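Local coordinates for actin binding protein (Saccharomyces cerevisiae, PDB 1JO8) that binds actin filaments, recruits the Arp2/3 complex to their sides, and engages several partner proteins through the SH3 domain described here, at residues D23-I28 / G47-N52; D34-E39 / N52-G57. All blocks are in the same frame, centred on the assembly; numbering follows the deposited sequence.

Overall arrangement
Both contacts belong to the small all-antiparallel barrel of an SH3 domain, and their centres lie about 4 Å apart. Contact 1 is core: buried side chains of strands 24-29 and 46-50 meet inside the barrel, carbon on carbon. Contact 2 lies nearer the surface, joining strand 35-40 to strand 54-56 through partly exposed or exposed side chains, with a water and a sulfate at its margins. Strand 35-40 sits between the two strands of contact 1 and pairs with both, so the contacts are tied by backbone bonds such as Ser-51 N to Asp-34 O. Asn-52 is common to both, and Val-54 of contact 2 also packs against Phe-49 and Ile-25.

Contact 1: residues D23-I28 / G47-N52; sequences DKIINI and GLFPSN
Phe-49 reaches Ile-25 and Ile-28 across the inside of the SH3 barrel, whose core it helps to fill. The two strands are not neighbours in the sheet: strand 35-40 runs between them, and the CA atoms of Ile-25 and Phe-49 lie 9.7 Å apart, a gap bridged purely by side chains. Outward from the backbone, the Phe-49 bond from CA to CB is directed toward 23-28, but CB itself stays well short of it, and chi1 of 62° sets CG between the backbone N and the carbonyl carbon, with the ring projecting inward. At CD1 the carbonyl O of Gly-47 lies at the ring edge, in its plane. The first atom to touch 23-28 is CE1, 3.8 Å from Ile-25 CG2, and the same methyl sits 4.0 Å from CZ; Ile-25 has two conformers, so these distances, taken from one, are tentative. The methyl approaches the ring obliquely. Leu-17, Trp-36 and Val-54 pack against Phe-49 as well, while Ala-3 backs Ile-28 and Ala-5 backs Ile-25. At the far tip of the ring, Ile-28 CG1 closes on the edge near the ring plane, 4.3 Å from CZ.

Contact 2: residues D34-E39 / N52-G57; sequences DWWLGE and NYVSLG. With SO4 (sulfate ion), chain C.
Trp-36 meets Val-54 and Leu-56 with the far corner of its indole, linking strand 35-40 to the short strand 54-56 of the SH3 barrel. This is the close part, and one atom carries it: CZ3 lies 4.0 Å from Val-54 CG2 and 4.2 Å from Leu-56 CD2. Both methyls approach obliquely; the Leu-56 side chain crosses the indole at about a right angle. The bond from CA to CB of Trp-36 is directed toward 52-57, chi1 of -63° sets CG beside the backbone N, and the six-membered ring carries CZ3 to both methyls. Phe-30 adds an edge-to-face contact to the indole. The CA to CB bond of Trp-35 leads away from 52-57, and its ring packs with Tyr-9 and Pro-50, on the face that SH3 domains generally use for peptides. The loose side is polar. A water donates to Asp-34 OD1 at 2.7 Å and accepts from Asn-52 ND2 at 3.0 Å, a tentative bridge because Asn-52 has two conformers. Ser-55 CB leads away from 34-39, and OG donates to sulfate O2 at 2.8 Å, an ion probably from the crystallisation liquor. Direct cohesion is therefore apolar, with at most one tentative water bridge.

Contact 1: residues D23-I28 / G47-N52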
loop_
_atom_site.group_PDB
_atom_site.type_symbol
_atom_site.label_atom_id
_atom_site.label_comp_id
_atom_site.label_asym_id
_atom_site.label_seq_id
_atom_site.Cartn_x
_atom_site.Cartn_y
_atom_site.Cartn_z
ATOM N N ASP A 23 -0.627 3.598 8.447
ATOM C CA ASP A 23 0.538 3.922 7.634
ATOM C C ASP A 23 0.071 4.525 6.318
ATOM O O ASP A 23 -0.972 4.158 5.796
ATOM C CB ASP A 23 1.351 2.669 7.303
ATOM C CG ASP A 23 2.149 2.137 8.440
ATOM O OD1 ASP A 23 2.310 2.833 9.476
ATOM O OD2 ASP A 23 2.669 0.991 8.303
ATOM N N LYS A 24 0.853 5.436 5.770
ATOM C CA LYS A 24 0.577 6.028 4.477
ATOM C C LYS A 24 1.352 5.331 3.359
ATOM O O LYS A 24 2.496 4.918 3.545
ATOM C CB LYS A 24 0.918 7.511 4.494
ATOM C CG LYS A 24 -0.019 8.314 5.368
ATOM C CD LYS A 24 0.381 9.796 5.315
ATOM C CE LYS A 24 -0.566 10.679 6.124
ATOM N NZ LYS A 24 -0.129 12.124 6.091
ATOM N N ILE A 25 0.686 5.141 2.233
ATOM C CA ILE A 25 1.271 4.530 1.047
ATOM C C ILE A 25 1.199 5.633 -0.002
ATOM O O ILE A 25 0.126 6.172 -0.271
ATOM C CB ILE A 25 0.476 3.305 0.591
ATOM C CG1 ILE A 25 0.546 2.191 1.612
ATOM C CG2 ILE A 25 1.078 2.803 -0.721
ATOM C CD1 ILE A 25 -0.458 2.214 2.763
ATOM N N ILE A 26 2.332 5.966 -0.595
ATOM C CA ILE A 26 2.448 7.105 -1.488
ATOM C C ILE A 26 2.787 6.681 -2.911
ATOM O O ILE A 26 3.183 5.536 -3.173
ATOM C CB ILE A 26 3.485 8.133 -0.948
ATOM C CG1 ILE A 26 4.909 7.627 -1.106
ATOM C CG2 ILE A 26 3.191 8.475 0.510
ATOM C CD1 ILE A 26 5.947 8.711 -0.788
ATOM N N ASN A 27 2.629 7.605 -3.845
ATOM C CA ASN A 27 2.934 7.370 -5.258
ATOM C C ASN A 27 2.263 6.105 -5.756
ATOM O O ASN A 27 2.875 5.250 -6.403
ATOM C CB ASN A 27 4.429 7.315 -5.514
ATOM C CG ASN A 27 4.803 7.553 -7.010
ATOM O OD1 ASN A 27 4.011 8.094 -7.798
ATOM N ND2 ASN A 27 5.914 6.957 -7.432
ATOM N N ILE A 28 0.971 6.014 -5.507
ATOM C CA ILE A 28 0.230 4.841 -5.922
ATOM C C ILE A 28 0.083 4.800 -7.434
ATOM O O ILE A 28 -0.203 5.807 -8.078
ATOM C CB ILE A 28 -1.128 4.815 -5.231
ATOM C CG1 ILE A 28 -0.889 4.559 -3.746
ATOM C CG2 ILE A 28 -2.064 3.759 -5.829
ATOM C CD1 ILE A 28 -2.064 4.810 -2.855
ATOM N N GLY A 47 6.192 -1.842 -3.377
ATOM C CA GLY A 47 5.654 -3.145 -3.698
ATOM C C GLY A 47 4.167 -3.121 -3.932
ATOM O O GLY A 47 3.517 -2.071 -3.864
ATOM N N LEU A 48 3.632 -4.301 -4.184
ATOM C CA LEU A 48 2.228 -4.492 -4.440
ATOM C C LEU A 48 1.444 -4.669 -3.155
ATOM O O LEU A 48 1.961 -5.180 -2.146
ATOM C CB LEU A 48 2.039 -5.747 -5.289
ATOM C CG LEU A 48 2.522 -5.677 -6.725
ATOM C CD1 LEU A 48 2.533 -7.060 -7.312
ATOM C CD2 LEU A 48 1.620 -4.755 -7.538
ATOM N N PHE A 49 0.172 -4.296 -3.201
ATOM C CA PHE A 49 -0.692 -4.475 -2.058
ATOM C C PHE A 49 -2.120 -4.531 -2.557
ATOM O O PHE A 49 -2.419 -3.973 -3.628
ATOM C CB PHE A 49 -0.512 -3.353 -1.032
ATOM C CG PHE A 49 -0.866 -1.991 -1.545
ATOM C CD1 PHE A 49 0.020 -1.236 -2.294
ATOM C CD2 PHE A 49 -2.126 -1.478 -1.339
ATOM C CE1 PHE A 49 -0.348 0.003 -2.784
ATOM C CE2 PHE A 49 -2.482 -0.251 -1.830
ATOM C CZ PHE A 49 -1.604 0.494 -2.554
ATOM N N PRO A 50 -3.008 -5.202 -1.822
ATOM C CA PRO A 50 -4.400 -5.298 -2.264
ATOM C C PRO A 50 -5.081 -3.971 -2.023
ATOM O O PRO A 50 -5.003 -3.370 -0.958
ATOM C CB PRO A 50 -4.977 -6.421 -1.380
ATOM C CG PRO A 50 -3.817 -7.050 -0.708
ATOM C CD PRO A 50 -2.784 -5.967 -0.580
ATOM N N SER A 51 -5.751 -3.470 -3.054
ATOM C CA SER A 51 -6.300 -2.123 -3.006
ATOM C C SER A 51 -7.313 -1.898 -1.890
ATOM O O SER A 51 -7.426 -0.786 -1.364
ATOM C CB SER A 51 -6.925 -1.794 -4.350
ATOM O OG SER A 51 -8.056 -2.596 -4.554
ATOM N N ASN A 52 -8.049 -2.932 -1.492
ATOM C CA ASN A 52 -9.060 -2.746 -0.468
ATOM C C ASN A 52 -8.474 -2.521 0.939
ATOM O O ASN A 52 -9.198 -2.239 1.882
ATOM C CB ASN A 52 -10.086 -3.921 -0.483
ATOM C CG ASN A 52 -10.811 -4.094 -1.885
ATOM O OD1 ASN A 52 -11.945 -3.695 -2.037
ATOM N ND2 ASN A 52 -10.128 -4.680 -2.879
#

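Contact 2: residues D34-E39 / N52-G57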
loop_
_atom_site.group_PDB
_atom_site.type_symbol
_atom_site.label_atom_id
_atom_site.label_comp_id
_atom_site.label_asym_id
_atom_site.label_seq_id
_atom_site.Cartn_x
_atom_site.Cartn_y
_atom_site.Cartn_z
ATOM N N ASP A 34 -7.276 -4.916 -8.568
ATOM C CA ASP A 34 -7.263 -5.424 -7.196
ATOM C C ASP A 34 -5.942 -5.261 -6.464
ATOM O O ASP A 34 -5.879 -5.414 -5.237
ATOM C CB ASP A 34 -7.655 -6.910 -7.213
ATOM C CG ASP A 34 -9.009 -7.118 -7.826
ATOM O OD1 ASP A 34 -9.939 -6.430 -7.365
ATOM O OD2 ASP A 34 -9.233 -7.885 -8.793
ATOM N N TRP A 35 -4.890 -5.005 -7.218
ATOM C CA TRP A 35 -3.561 -4.867 -6.667
ATOM C C TRP A 35 -2.968 -3.582 -7.210
ATOM O O TRP A 35 -2.989 -3.364 -8.425
ATOM C CB TRP A 35 -2.694 -6.044 -7.090
ATOM C CG TRP A 35 -3.078 -7.320 -6.429
ATOM C CD1 TRP A 35 -4.016 -8.214 -6.843
ATOM C CD2 TRP A 35 -2.566 -7.811 -5.194
ATOM N NE1 TRP A 35 -4.101 -9.251 -5.943
ATOM C CE2 TRP A 35 -3.210 -9.036 -4.924
ATOM C CE3 TRP A 35 -1.583 -7.374 -4.316
ATOM C CZ2 TRP A 35 -2.916 -9.801 -3.786
ATOM C CZ3 TRP A 35 -1.289 -8.146 -3.210
ATOM C CH2 TRP A 35 -1.946 -9.339 -2.958
ATOM N N TRP A 36 -2.443 -2.751 -6.314
ATOM C CA TRP A 36 -1.817 -1.507 -6.674
ATOM C C TRP A 36 -0.366 -1.570 -6.253
ATOM O O TRP A 36 0.021 -2.375 -5.418
ATOM C CB TRP A 36 -2.491 -0.310 -6.026
ATOM C CG TRP A 36 -3.928 -0.116 -6.441
ATOM C CD1 TRP A 36 -4.531 -0.633 -7.546
ATOM C CD2 TRP A 36 -4.930 0.660 -5.768
ATOM N NE1 TRP A 36 -5.843 -0.223 -7.610
ATOM C CE2 TRP A 36 -6.116 0.565 -6.530
ATOM C CE3 TRP A 36 -4.950 1.410 -4.603
ATOM C CZ2 TRP A 36 -7.288 1.202 -6.167
ATOM C CZ3 TRP A 36 -6.134 2.060 -4.258
ATOM C CH2 TRP A 36 -7.276 1.937 -5.032
ATOM N N LEU A 37 0.435 -0.715 -6.858
ATOM C CA LEU A 37 1.821 -0.555 -6.500
ATOM C C LEU A 37 1.971 0.760 -5.723
ATOM O O LEU A 37 1.377 1.766 -6.112
ATOM C CB LEU A 37 2.646 -0.466 -7.753
ATOM C CG LEU A 37 4.149 -0.326 -7.746
ATOM C CD1 LEU A 37 4.897 -1.317 -6.918
ATOM C CD2 LEU A 37 4.691 -0.191 -9.158
ATOM N N GLY A 38 2.770 0.764 -4.672
ATOM C CA GLY A 38 3.013 1.997 -3.963
ATOM C C GLY A 38 4.285 1.935 -3.151
ATOM O O GLY A 38 4.987 0.921 -3.149
ATOM N N GLU A 39 4.545 3.025 -2.454
ATOM C CA GLU A 39 5.737 3.204 -1.653
ATOM C C GLU A 39 5.339 3.568 -0.232
ATOM O O GLU A 39 4.495 4.432 -0.019
ATOM C CB GLU A 39 6.572 4.320 -2.257
ATOM C CG GLU A 39 7.758 4.744 -1.411
ATOM C CD GLU A 39 8.512 5.949 -1.952
ATOM O OE1 GLU A 39 8.308 6.278 -3.143
ATOM O OE2 GLU A 39 9.348 6.516 -1.197
ATOM N N ASN A 52 -8.049 -2.932 -1.492
ATOM C CA ASN A 52 -9.060 -2.746 -0.468
ATOM C C ASN A 52 -8.474 -2.521 0.939
ATOM O O ASN A 52 -9.198 -2.239 1.882
ATOM C CB ASN A 52 -10.086 -3.921 -0.483
ATOM C CG ASN A 52 -10.811 -4.094 -1.885
ATOM O OD1 ASN A 52 -11.945 -3.695 -2.037
ATOM N ND2 ASN A 52 -10.128 -4.680 -2.879
ATOM N N TYR A 53 -7.159 -2.625 1.114
ATOM C CA TYR A 53 -6.564 -2.364 2.422
ATOM C C TYR A 53 -6.323 -0.878 2.695
ATOM O O TYR A 53 -5.923 -0.544 3.801
ATOM C CB TYR A 53 -5.256 -3.145 2.632
ATOM C CG TYR A 53 -5.484 -4.579 2.987
ATOM C CD1 TYR A 53 -5.966 -5.489 2.051
ATOM C CD2 TYR A 53 -5.233 -5.037 4.252
ATOM C CE1 TYR A 53 -6.194 -6.805 2.385
ATOM C CE2 TYR A 53 -5.455 -6.351 4.592
ATOM C CZ TYR A 53 -5.941 -7.230 3.654
ATOM O OH TYR A 53 -6.174 -8.543 4.022
ATOM N N VAL A 54 -6.525 -0.008 1.713
ATOM C CA VAL A 54 -6.246 1.419 1.882
ATOM C C VAL A 54 -7.415 2.277 1.440
ATOM O O VAL A 54 -8.295 1.835 0.702
ATOM C CB VAL A 54 -4.971 1.870 1.088
ATOM C CG1 VAL A 54 -3.792 0.938 1.346
ATOM C CG2 VAL A 54 -5.255 1.947 -0.383
ATOM N N SER A 55 -7.401 3.522 1.879
ATOM C CA SER A 55 -8.353 4.534 1.470
ATOM C C SER A 55 -7.581 5.774 1.013
ATOM O O SER A 55 -6.720 6.223 1.742
ATOM C CB SER A 55 -9.240 4.871 2.651
ATOM O OG SER A 55 -10.046 5.973 2.345
ATOM N N LEU A 56 -7.837 6.310 -0.179
ATOM C CA LEU A 56 -7.057 7.464 -0.659
ATOM C C LEU A 56 -7.180 8.644 0.301
ATOM O O LEU A 56 -8.232 8.896 0.892
ATOM C CB LEU A 56 -7.454 7.885 -2.065
ATOM C CG LEU A 56 -7.335 6.807 -3.129
ATOM C CD1 LEU A 56 -7.521 7.449 -4.500
ATOM C CD2 LEU A 56 -6.023 6.086 -3.104
ATOM N N GLY A 57 -6.070 9.351 0.477
ATOM C CA GLY A 57 -6.043 10.534 1.328
ATOM C C GLY A 57 -6.122 10.217 2.804
ATOM O O GLY A 57 -5.904 9.063 3.222
HETATM S S SO4 C . -12.806 3.956 0.901
HETATM O O1 SO4 C . -12.938 3.143 2.102
HETATM O O2 SO4 C . -12.553 5.345 1.269
HETATM O O3 SO4 C . -11.686 3.450 0.126
HETATM O O4 SO4 C . -14.038 3.865 0.097
HETATM O O HOH W 1 -10.530 -4.307 -5.832
#